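Local coordinates for protein EvdMO1 (Micromonospora carbonacea, PDB 5T39) that probably transfers a methyl group from S-adenosylmethionine in everninomicin biosynthesis, through the Rossmann-like methyltransferase domain of a fused methyltransferase-oxidase, at residues A[197-202]-A[211-216]; A[132-137]-A[155-160]; A[70-75]-A[248-253]. All blocks are in the same frame, centred on the assembly; numbering follows the deposited sequence.

Interaction 1. Residues A[197-202]-A[211-216]; sequences VREEHP and VDVRWL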
loop_
_atom_site.group_PDB
_atom_site.type_symbol
_atom_site.label_atom_id
_atom_site.label_comp_id
_atom_site.label_asym_id
_atom_site.label_seq_id
_atom_site.Cartn_x
_atom_site.Cartn_y
_atom_site.Cartn_z
ATOM N N VAL A 197 10.439 3.384 17.132
ATOM C CA VAL A 197 10.689 4.807 16.979
ATOM C C VAL A 197 9.386 5.579 16.851
ATOM O O VAL A 197 8.336 5.041 16.493
ATOM C CB VAL A 197 11.619 5.127 15.789
ATOM C CG1 VAL A 197 12.978 4.487 15.980
ATOM C CG2 VAL A 197 11.010 4.676 14.486
ATOM N N ARG A 198 9.474 6.873 17.119
ATOM C CA ARG A 198 8.356 7.770 16.880
ATOM C C ARG A 198 8.081 7.849 15.383
ATOM O O ARG A 198 9.007 7.840 14.570
ATOM C CB ARG A 198 8.747 9.153 17.391
ATOM C CG ARG A 198 7.615 10.031 17.756
ATOM C CD ARG A 198 6.943 9.578 19.018
ATOM N NE ARG A 198 5.978 10.578 19.411
ATOM C CZ ARG A 198 5.121 10.433 20.406
ATOM N NH1 ARG A 198 5.123 9.316 21.118
ATOM N NH2 ARG A 198 4.272 11.413 20.686
ATOM N N GLU A 199 6.805 7.933 15.009
ATOM C CA GLU A 199 6.441 8.074 13.598
ATOM C C GLU A 199 6.747 9.492 13.149
ATOM O O GLU A 199 6.050 10.441 13.526
ATOM C CB GLU A 199 4.966 7.736 13.395
ATOM C CG GLU A 199 4.396 8.031 11.990
ATOM C CD GLU A 199 5.080 7.292 10.864
ATOM O OE1 GLU A 199 6.253 7.571 10.572
ATOM O OE2 GLU A 199 4.442 6.420 10.249
ATOM N N GLU A 200 7.800 9.639 12.350
ATOM C CA GLU A 200 8.231 10.942 11.855
ATOM C C GLU A 200 8.537 10.891 10.363
ATOM O O GLU A 200 9.393 11.634 9.873
ATOM C CB GLU A 200 9.432 11.461 12.646
ATOM C CG GLU A 200 9.138 11.657 14.128
ATOM C CD GLU A 200 10.382 11.958 14.938
ATOM O OE1 GLU A 200 11.406 11.270 14.737
ATOM O OE2 GLU A 200 10.337 12.885 15.774
ATOM N N HIS A 201 7.848 10.032 9.628
ATOM C CA HIS A 201 8.085 9.954 8.198
ATOM C C HIS A 201 7.990 11.356 7.594
ATOM O O HIS A 201 7.120 12.144 7.989
ATOM C CB HIS A 201 7.058 9.028 7.551
ATOM C CG HIS A 201 7.392 8.676 6.141
ATOM N ND1 HIS A 201 7.107 9.512 5.083
ATOM C CD2 HIS A 201 8.025 7.603 5.615
ATOM C CE1 HIS A 201 7.522 8.949 3.959
ATOM N NE2 HIS A 201 8.080 7.790 4.256
ATOM N N PRO A 202 8.863 11.712 6.648
ATOM C CA PRO A 202 8.886 13.106 6.173
ATOM C C PRO A 202 7.620 13.581 5.478
ATOM O O PRO A 202 7.395 14.795 5.438
ATOM C CB PRO A 202 10.107 13.161 5.238
ATOM C CG PRO A 202 10.468 11.765 4.955
ATOM C CD PRO A 202 10.018 10.950 6.144
ATOM N N VAL A 211 1.326 6.872 17.292
ATOM C CA VAL A 211 2.427 7.805 17.515
ATOM C C VAL A 211 3.766 7.173 17.180
ATOM O O VAL A 211 4.748 7.893 16.959
ATOM C CB VAL A 211 2.442 8.347 18.965
ATOM C CG1 VAL A 211 1.174 9.133 19.262
ATOM C CG2 VAL A 211 2.647 7.217 19.978
ATOM N N ASP A 212 3.825 5.839 17.158
ATOM C CA ASP A 212 5.054 5.079 17.026
ATOM C C ASP A 212 4.914 4.036 15.925
ATOM O O ASP A 212 3.809 3.721 15.457
ATOM C CB ASP A 212 5.434 4.400 18.357
ATOM C CG ASP A 212 4.311 3.551 18.971
ATOM O OD1 ASP A 212 4.651 2.601 19.723
ATOM O OD2 ASP A 212 3.112 3.832 18.764
ATOM N N VAL A 213 6.069 3.516 15.507
ATOM C CA VAL A 213 6.164 2.419 14.555
ATOM C C VAL A 213 7.270 1.484 15.022
ATOM O O VAL A 213 8.116 1.849 15.837
ATOM C CB VAL A 213 6.463 2.912 13.116
ATOM C CG1 VAL A 213 5.388 3.844 12.637
ATOM C CG2 VAL A 213 7.830 3.584 13.016
ATOM N N ARG A 214 7.279 0.270 14.467
ATOM C CA ARG A 214 8.405 -0.635 14.663
ATOM C C ARG A 214 8.895 -1.126 13.317
ATOM O O ARG A 214 8.115 -1.666 12.527
ATOM C CB ARG A 214 8.052 -1.831 15.542
ATOM C CG ARG A 214 7.814 -1.441 16.974
ATOM C CD ARG A 214 7.559 -2.643 17.855
ATOM N NE ARG A 214 7.345 -2.297 19.258
ATOM C CZ ARG A 214 6.181 -1.938 19.772
ATOM N NH1 ARG A 214 5.111 -1.831 19.008
ATOM N NH2 ARG A 214 6.091 -1.648 21.063
ATOM N N TRP A 215 10.178 -0.932 13.061
ATOM C CA TRP A 215 10.844 -1.539 11.922
ATOM C C TRP A 215 11.448 -2.864 12.363
ATOM O O TRP A 215 11.810 -3.039 13.522
ATOM C CB TRP A 215 11.963 -0.642 11.398
ATOM C CG TRP A 215 11.553 0.629 10.731
ATOM C CD1 TRP A 215 10.500 1.437 11.033
ATOM C CD2 TRP A 215 12.229 1.244 9.636
ATOM N NE1 TRP A 215 10.482 2.526 10.188
ATOM C CE2 TRP A 215 11.537 2.426 9.321
ATOM C CE3 TRP A 215 13.361 0.909 8.894
ATOM C CZ2 TRP A 215 11.936 3.270 8.287
ATOM C CZ3 TRP A 215 13.761 1.746 7.887
ATOM C CH2 TRP A 215 13.052 2.913 7.588
ATOM N N LEU A 216 11.581 -3.791 11.424
ATOM C CA LEU A 216 12.182 -5.098 11.660
ATOM C C LEU A 216 13.598 -5.136 11.101
ATOM O O LEU A 216 13.899 -4.462 10.116
ATOM C CB LEU A 216 11.345 -6.178 10.976
ATOM C CG LEU A 216 9.946 -6.344 11.581
ATOM C CD1 LEU A 216 9.029 -7.119 10.671
ATOM C CD2 LEU A 216 10.004 -7.041 12.913
HETATM O O HOH W 1 4.386 10.591 16.159
#

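Interaction 2. Residues A[132-137]-A[155-160]; sequences DVETLD and HVREPW. With SAH (S-adenosyl-L-homocysteine), chain B.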
loop_
_atom_site.group_PDB
_atom_site.type_symbol
_atom_site.label_atom_id
_atom_site.label_comp_id
_atom_site.label_asym_id
_atom_site.label_seq_id
_atom_site.Cartn_x
_atom_site.Cartn_y
_atom_site.Cartn_z
ATOM N N ASP A 132 -8.393 1.402 9.374
ATOM C CA ASP A 132 -7.113 1.382 10.073
ATOM C C ASP A 132 -6.678 -0.074 10.111
ATOM O O ASP A 132 -7.297 -0.887 10.791
ATOM C CB ASP A 132 -7.289 1.921 11.489
ATOM C CG ASP A 132 -6.007 1.899 12.303
ATOM O OD1 ASP A 132 -5.003 1.287 11.874
ATOM O OD2 ASP A 132 -6.009 2.506 13.394
ATOM N N VAL A 133 -5.626 -0.411 9.368
ATOM C CA VAL A 133 -5.209 -1.807 9.294
ATOM C C VAL A 133 -4.766 -2.363 10.639
ATOM O O VAL A 133 -4.694 -3.581 10.789
ATOM C CB VAL A 133 -4.126 -2.065 8.218
ATOM C CG1 VAL A 133 -4.623 -1.667 6.842
ATOM C CG2 VAL A 133 -2.807 -1.390 8.578
ATOM N N GLU A 134 -4.433 -1.505 11.607
ATOM C CA GLU A 134 -4.024 -1.970 12.924
ATOM C C GLU A 134 -5.202 -2.428 13.773
ATOM O O GLU A 134 -4.984 -3.131 14.760
ATOM C CB GLU A 134 -3.236 -0.874 13.677
ATOM C CG GLU A 134 -2.014 -0.324 12.952
ATOM C CD GLU A 134 -1.106 0.531 13.843
ATOM O OE1 GLU A 134 -1.339 1.775 13.994
ATOM O OE2 GLU A 134 -0.141 -0.057 14.380
ATOM N N THR A 135 -6.437 -2.051 13.426
ATOM C CA THR A 135 -7.602 -2.431 14.218
ATOM C C THR A 135 -8.683 -3.156 13.431
ATOM O O THR A 135 -9.552 -3.778 14.044
ATOM C CB THR A 135 -8.231 -1.201 14.892
ATOM O OG1 THR A 135 -8.690 -0.305 13.881
ATOM C CG2 THR A 135 -7.222 -0.484 15.782
ATOM N N LEU A 136 -8.636 -3.127 12.107
ATOM C CA LEU A 136 -9.656 -3.762 11.288
ATOM C C LEU A 136 -9.681 -5.268 11.513
ATOM O O LEU A 136 -8.633 -5.918 11.588
ATOM C CB LEU A 136 -9.315 -3.486 9.831
ATOM C CG LEU A 136 -10.187 -4.129 8.764
ATOM C CD1 LEU A 136 -11.591 -3.575 8.809
ATOM C CD2 LEU A 136 -9.568 -3.914 7.390
ATOM N N ASP A 137 -10.885 -5.838 11.534
ATOM C CA ASP A 137 -11.063 -7.291 11.527
ATOM C C ASP A 137 -10.998 -7.764 10.078
ATOM O O ASP A 137 -11.969 -7.653 9.329
ATOM C CB ASP A 137 -12.404 -7.647 12.158
ATOM C CG ASP A 137 -12.651 -9.141 12.200
ATOM O OD1 ASP A 137 -11.795 -9.907 11.697
ATOM O OD2 ASP A 137 -13.702 -9.554 12.740
ATOM N N HIS A 155 4.887 1.754 8.803
ATOM C CA HIS A 155 3.996 2.733 9.415
ATOM C C HIS A 155 3.101 2.133 10.495
ATOM O O HIS A 155 2.167 2.808 10.949
ATOM C CB HIS A 155 3.121 3.415 8.361
ATOM C CG HIS A 155 3.881 4.267 7.397
ATOM N ND1 HIS A 155 4.575 5.390 7.788
ATOM C CD2 HIS A 155 4.029 4.189 6.052
ATOM C CE1 HIS A 155 5.121 5.962 6.729
ATOM N NE2 HIS A 155 4.813 5.248 5.663
ATOM N N VAL A 156 3.362 0.897 10.932
ATOM C CA VAL A 156 2.541 0.247 11.945
ATOM C C VAL A 156 3.398 -0.170 13.137
ATOM O O VAL A 156 4.622 -0.294 13.053
ATOM C CB VAL A 156 1.724 -0.945 11.389
ATOM C CG1 VAL A 156 0.845 -0.493 10.215
ATOM C CG2 VAL A 156 2.624 -2.099 10.980
ATOM N N ARG A 157 2.720 -0.381 14.263
ATOM C CA ARG A 157 3.376 -0.780 15.506
ATOM C C ARG A 157 3.802 -2.241 15.514
ATOM O O ARG A 157 4.821 -2.571 16.132
ATOM C CB ARG A 157 2.440 -0.560 16.694
ATOM C CG ARG A 157 2.174 0.888 17.021
ATOM C CD ARG A 157 1.268 1.013 18.240
ATOM N NE ARG A 157 -0.104 0.628 17.910
ATOM C CZ ARG A 157 -0.656 -0.564 18.137
ATOM N NH1 ARG A 157 0.024 -1.545 18.717
ATOM N NH2 ARG A 157 -1.913 -0.777 17.772
ATOM N N GLU A 158 3.024 -3.125 14.888
ATOM C CA GLU A 158 3.229 -4.572 14.963
ATOM C C GLU A 158 3.220 -5.121 13.549
ATOM O O GLU A 158 2.228 -5.718 13.097
ATOM C CB GLU A 158 2.182 -5.235 15.848
ATOM C CG GLU A 158 2.333 -4.838 17.285
ATOM C CD GLU A 158 1.116 -4.235 17.865
ATOM O OE1 GLU A 158 0.187 -3.888 17.096
ATOM O OE2 GLU A 158 1.118 -4.073 19.107
ATOM N N PRO A 159 4.309 -4.926 12.803
ATOM C CA PRO A 159 4.302 -5.322 11.384
ATOM C C PRO A 159 4.025 -6.806 11.171
ATOM O O PRO A 159 3.384 -7.171 10.181
ATOM C CB PRO A 159 5.692 -4.892 10.898
ATOM C CG PRO A 159 6.512 -4.733 12.135
ATOM C CD PRO A 159 5.548 -4.213 13.166
ATOM N N TRP A 160 4.489 -7.680 12.070
ATOM C CA TRP A 160 4.195 -9.107 11.941
ATOM C C TRP A 160 2.698 -9.371 11.929
ATOM O O TRP A 160 2.244 -10.311 11.265
ATOM C CB TRP A 160 4.884 -9.903 13.063
ATOM C CG TRP A 160 4.614 -9.337 14.417
ATOM C CD1 TRP A 160 3.586 -9.642 15.252
ATOM C CD2 TRP A 160 5.371 -8.313 15.070
ATOM N NE1 TRP A 160 3.658 -8.878 16.387
ATOM C CE2 TRP A 160 4.746 -8.049 16.298
ATOM C CE3 TRP A 160 6.530 -7.606 14.731
ATOM C CZ2 TRP A 160 5.244 -7.103 17.191
ATOM C CZ3 TRP A 160 7.015 -6.677 15.607
ATOM C CH2 TRP A 160 6.368 -6.425 16.822
HETATM N N SAH B . 0.818 2.302 -0.938
HETATM C CA SAH B . 1.201 3.606 -1.475
HETATM C CB SAH B . 1.214 4.687 -0.407
HETATM C CG SAH B . 2.209 4.432 0.720
HETATM S SD SAH B . 2.261 5.802 1.904
HETATM C C SAH B . 2.576 3.515 -2.106
HETATM O O SAH B . 3.041 4.473 -2.734
HETATM O OXT SAH B . 3.226 2.480 -1.970
HETATM C "C5'" SAH B . 1.325 5.033 3.250
HETATM C "C4'" SAH B . -0.189 5.049 3.057
HETATM O "O4'" SAH B . -0.753 4.180 4.041
HETATM C "C3'" SAH B . -0.805 6.425 3.254
HETATM O "O3'" SAH B . -1.883 6.660 2.372
HETATM C "C2'" SAH B . -1.260 6.354 4.703
HETATM O "O2'" SAH B . -2.274 7.263 5.092
HETATM C "C1'" SAH B . -1.693 4.900 4.809
HETATM N N9 SAH B . -1.694 4.356 6.165
HETATM C C8 SAH B . -0.739 4.530 7.133
HETATM N N7 SAH B . -1.071 3.840 8.240
HETATM C C5 SAH B . -2.258 3.230 7.978
HETATM C C6 SAH B . -3.087 2.411 8.742
HETATM N N6 SAH B . -2.828 2.074 10.002
HETATM N N1 SAH B . -4.228 1.937 8.168
HETATM C C2 SAH B . -4.548 2.281 6.886
HETATM N N3 SAH B . -3.783 3.099 6.104
HETATM C C4 SAH B . -2.647 3.539 6.679
HETATM O O HOH W 2 -0.593 2.952 11.597
HETATM O O HOH W 3 0.219 -2.668 14.390
#

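Interaction 3. Residues A[70-75]-A[248-253]; sequences YEAFPG and VVVGRA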
loop_
_atom_site.group_PDB
_atom_site.type_symbol
_atom_site.label_atom_id
_atom_site.label_comp_id
_atom_site.label_asym_id
_atom_site.label_seq_id
_atom_site.Cartn_x
_atom_site.Cartn_y
_atom_site.Cartn_z
ATOM N N TYR A 70 1.138 -8.434 -11.439
ATOM C CA TYR A 70 0.458 -9.422 -12.265
ATOM C C TYR A 70 1.408 -10.438 -12.891
ATOM O O TYR A 70 0.951 -11.508 -13.316
ATOM C CB TYR A 70 -0.399 -8.714 -13.310
ATOM C CG TYR A 70 -1.623 -8.055 -12.718
ATOM C CD1 TYR A 70 -2.488 -8.774 -11.913
ATOM C CD2 TYR A 70 -1.919 -6.725 -12.974
ATOM C CE1 TYR A 70 -3.622 -8.193 -11.382
ATOM C CE2 TYR A 70 -3.050 -6.131 -12.440
ATOM C CZ TYR A 70 -3.898 -6.868 -11.644
ATOM O OH TYR A 70 -5.027 -6.294 -11.110
ATOM N N GLU A 71 2.713 -10.157 -12.934
ATOM C CA GLU A 71 3.677 -11.219 -13.226
ATOM C C GLU A 71 3.686 -12.244 -12.100
ATOM O O GLU A 71 3.763 -13.452 -12.348
ATOM C CB GLU A 71 5.080 -10.636 -13.443
ATOM C CG GLU A 71 5.262 -9.950 -14.787
ATOM C CD GLU A 71 6.560 -9.154 -14.908
ATOM O OE1 GLU A 71 7.253 -8.943 -13.887
ATOM O OE2 GLU A 71 6.875 -8.729 -16.043
ATOM N N ALA A 72 3.581 -11.775 -10.857
ATOM C CA ALA A 72 3.573 -12.665 -9.701
ATOM C C ALA A 72 2.243 -13.401 -9.560
ATOM O O ALA A 72 2.226 -14.563 -9.129
ATOM C CB ALA A 72 3.847 -11.845 -8.440
ATOM N N PHE A 73 1.126 -12.720 -9.860
ATOM C CA PHE A 73 -0.223 -13.234 -9.625
ATOM C C PHE A 73 -1.049 -13.113 -10.906
ATOM O O PHE A 73 -2.023 -12.358 -10.973
ATOM C CB PHE A 73 -0.866 -12.479 -8.462
ATOM C CG PHE A 73 -0.076 -12.575 -7.189
ATOM C CD1 PHE A 73 0.046 -13.787 -6.528
ATOM C CD2 PHE A 73 0.565 -11.470 -6.662
ATOM C CE1 PHE A 73 0.777 -13.897 -5.366
ATOM C CE2 PHE A 73 1.312 -11.585 -5.490
ATOM C CZ PHE A 73 1.420 -12.794 -4.856
ATOM N N PRO A 74 -0.688 -13.861 -11.945
ATOM C CA PRO A 74 -1.358 -13.675 -13.248
ATOM C C PRO A 74 -2.836 -14.002 -13.229
ATOM O O PRO A 74 -3.598 -13.432 -14.021
ATOM C CB PRO A 74 -0.581 -14.618 -14.177
ATOM C CG PRO A 74 0.055 -15.616 -13.254
ATOM C CD PRO A 74 0.399 -14.843 -12.019
ATOM N N GLY A 75 -3.262 -14.922 -12.374
ATOM C CA GLY A 75 -4.659 -15.282 -12.302
ATOM C C GLY A 75 -5.501 -14.417 -11.396
ATOM O O GLY A 75 -6.691 -14.688 -11.237
ATOM N N VAL A 248 11.608 -5.558 -1.939
ATOM C CA VAL A 248 10.341 -5.945 -2.541
ATOM C C VAL A 248 10.349 -7.459 -2.628
ATOM O O VAL A 248 11.259 -8.041 -3.229
ATOM C CB VAL A 248 10.139 -5.323 -3.934
ATOM C CG1 VAL A 248 8.780 -5.717 -4.489
ATOM C CG2 VAL A 248 10.290 -3.802 -3.896
ATOM N N VAL A 249 9.346 -8.091 -2.040
ATOM C CA VAL A 249 9.245 -9.541 -2.063
ATOM C C VAL A 249 7.835 -9.942 -2.438
ATOM O O VAL A 249 6.863 -9.212 -2.207
ATOM C CB VAL A 249 9.620 -10.225 -0.734
ATOM C CG1 VAL A 249 10.977 -9.791 -0.265
ATOM C CG2 VAL A 249 8.594 -9.984 0.337
ATOM N N VAL A 250 7.733 -11.132 -3.008
ATOM C CA VAL A 250 6.472 -11.817 -3.196
ATOM C C VAL A 250 6.442 -12.978 -2.218
ATOM O O VAL A 250 7.331 -13.835 -2.236
ATOM C CB VAL A 250 6.321 -12.324 -4.636
ATOM C CG1 VAL A 250 5.007 -13.063 -4.785
ATOM C CG2 VAL A 250 6.429 -11.180 -5.628
ATOM N N GLY A 251 5.447 -12.996 -1.347
ATOM C CA GLY A 251 5.240 -14.089 -0.416
ATOM C C GLY A 251 4.077 -14.942 -0.885
ATOM O O GLY A 251 3.039 -14.417 -1.303
ATOM N N ARG A 252 4.255 -16.252 -0.794
ATOM C CA ARG A 252 3.224 -17.196 -1.179
ATOM C C ARG A 252 3.037 -18.217 -0.077
ATOM O O ARG A 252 4.004 -18.804 0.426
ATOM C CB ARG A 252 3.574 -17.883 -2.497
ATOM C CG ARG A 252 3.655 -16.913 -3.661
ATOM C CD ARG A 252 4.036 -17.625 -4.945
ATOM N NE ARG A 252 3.949 -16.791 -6.148
ATOM C CZ ARG A 252 4.947 -16.080 -6.661
ATOM N NH1 ARG A 252 6.139 -16.055 -6.074
ATOM N NH2 ARG A 252 4.747 -15.407 -7.785
ATOM N N ALA A 253 1.792 -18.402 0.310
ATOM C CA ALA A 253 1.398 -19.348 1.333
ATOM C C ALA A 253 0.765 -20.552 0.690
ATOM O O ALA A 253 0.357 -20.523 -0.473
ATOM C CB ALA A 253 0.378 -18.691 2.270
HETATM O O HOH W 4 1.487 -16.708 -7.614
#

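Interaction 1. Residues A[197-202]-A[211-216]
V197 and V213 face each other as an antiparallel hydrogen-bonded pair, joining strands 192-198 and 212-216 of a small three-stranded antiparallel sheet beside the main Rossmann-like sheet. V197 N reaches V213 O at 3.1 Å, and V213 N returns a bond to V197 O. Their side chains lie on the same face, CG2 against CG2 at 3.7 Å. Beta-branched valine suits such extended positions, and the two isopropyl groups pack against each other on that face.

R198 and D212 form the neighbouring non-hydrogen-bonded pair, and the two side chains diverge. CG stands anti to the backbone N (chi1 -156°), and a bend at chi2 folds the chain back beside V211. One face of the guanidinium then lies over V211 CB, with NH1 3.4 Å from V211 CG2. Arginine fits this exposed site because its flat end can cover an apolar residue while leaving its N-H groups directed outward in the plane.

At E199 the strand has ended, but its N still bonds to V211 O at 2.8 Å. The side chain crosses V213, OE2 lying 3.6 Å from V213 CG1, and the same oxygen accepts from H155 ND1 and G208 N. Cutting E199 back to an alanine would remove OE2, and H155 ND1 and G208 N would probably lose their shared acceptor while a gap opened beside V213 CG1. The other oxygen, OE1, accepts from H201 N from above the carboxylate plane, tying the carboxylate to the backbone two residues on. Where the chains part, one water donates to both E199 O and V211 O, at 3.1 and 2.8 Å.

Interaction 2. Residues A[132-137]-A[155-160]
E134 reaches across to R157 with OE2, which accepts the backbone N of R157 at 2.9 Å in an almost straight bond (176°), on the syn side but tilted out of the carboxylate plane. The same oxygen lies 3.6 Å from R157 NE, well out of the guanidinium plane, so the charges attract without an N-H pointing at it. Beside them, V133 CG2 meets V156 CG1 at 4.1 Å, an apolar patch next to the adenine. A glutamate suits this place because its extended chain spans the gap between two loops.

Around this core, S210 OG bonds to both E134 OE1 and R157 NE, while R157 NH1 pairs with E158 OE2. A water 2.6 Å from E134 OE2 donates to it and accepts from E158 N, at the N-cap of helix 159-169.

D132 fixes the first loop: its OD1 accepts E134 N in an Asx turn and also takes SAH N6 at 3.0 Å. V133 N donates to SAH N1, 3.0 Å away. An acidic side chain for N6 and a backbone N-H for N1, just after the third strand in sequence of the Rossmann-like sheet, form the adenine site typical of class I methyltransferases.

Interaction 3. Residues A[70-75]-A[248-253]
A72 and F73, at the end of helix 62-72, close on V250 of strand 244-252, which lies next to the edge strand 232-239 in the main sheet. The dense part is apolar. Both valine branches take part: CG2 stands 3.9 Å from A72 CB, and CG1 meets F73 CZ at 3.6 Å. With CG1 anti to its own nitrogen (chi1 179°), V250 turns both methyls toward the helix. A methyl side chain suits the last helical residue, since it lets the helix approach the strand closely. F73 is the first residue to leave helical geometry, yet its ring swings back beside the valine, and A72 CB rests over one ring face. V250 also packs on L236 of the adjacent strand 232-239.

Toward the solvent side the contact becomes polar and wetter. R252, two residues further along the strand, carries its extended chain back over V250, whose CG1 lies 3.4 Å above one face of the guanidinium. NH2 donates to A72 O at 3.0 Å, in the carbonyl plane and on a lone pair. A water in the guanidinium plane bridges the pair, donating to A72 O at 2.7 Å and accepting from R252 NE, while NH1 forms a salt bridge with E234.

Arginine thus serves two needs, an apolar face for valine and in-plane N-H groups for oxygen. Its positive charge, set against a carbonyl at the C-terminal end of a helix, would probably be welcomed by the helix dipole and is probably balanced further by the salt bridge to E234.

How the interactions relate
Interactions 1 and 2 belong to one neighbourhood: their centres are about 13 Å apart and they touch, R214 NH1 of interaction 1 bonding to R157 O of interaction 2, and D212 packing on R157. Interaction 1 is a surface contact built mainly from backbone bonds between strands. Interaction 2, partly buried, relies on a carboxylate, an arginine and waters to tie two loops together beside the adenine. Interaction 3, also partly buried, joins a helix to the main sheet, its centre about 22 Å from that of interaction 2 and about 27 Å from that of interaction 1. It touches neither, and its apolar packing ends in a single arginine bond to a carbonyl.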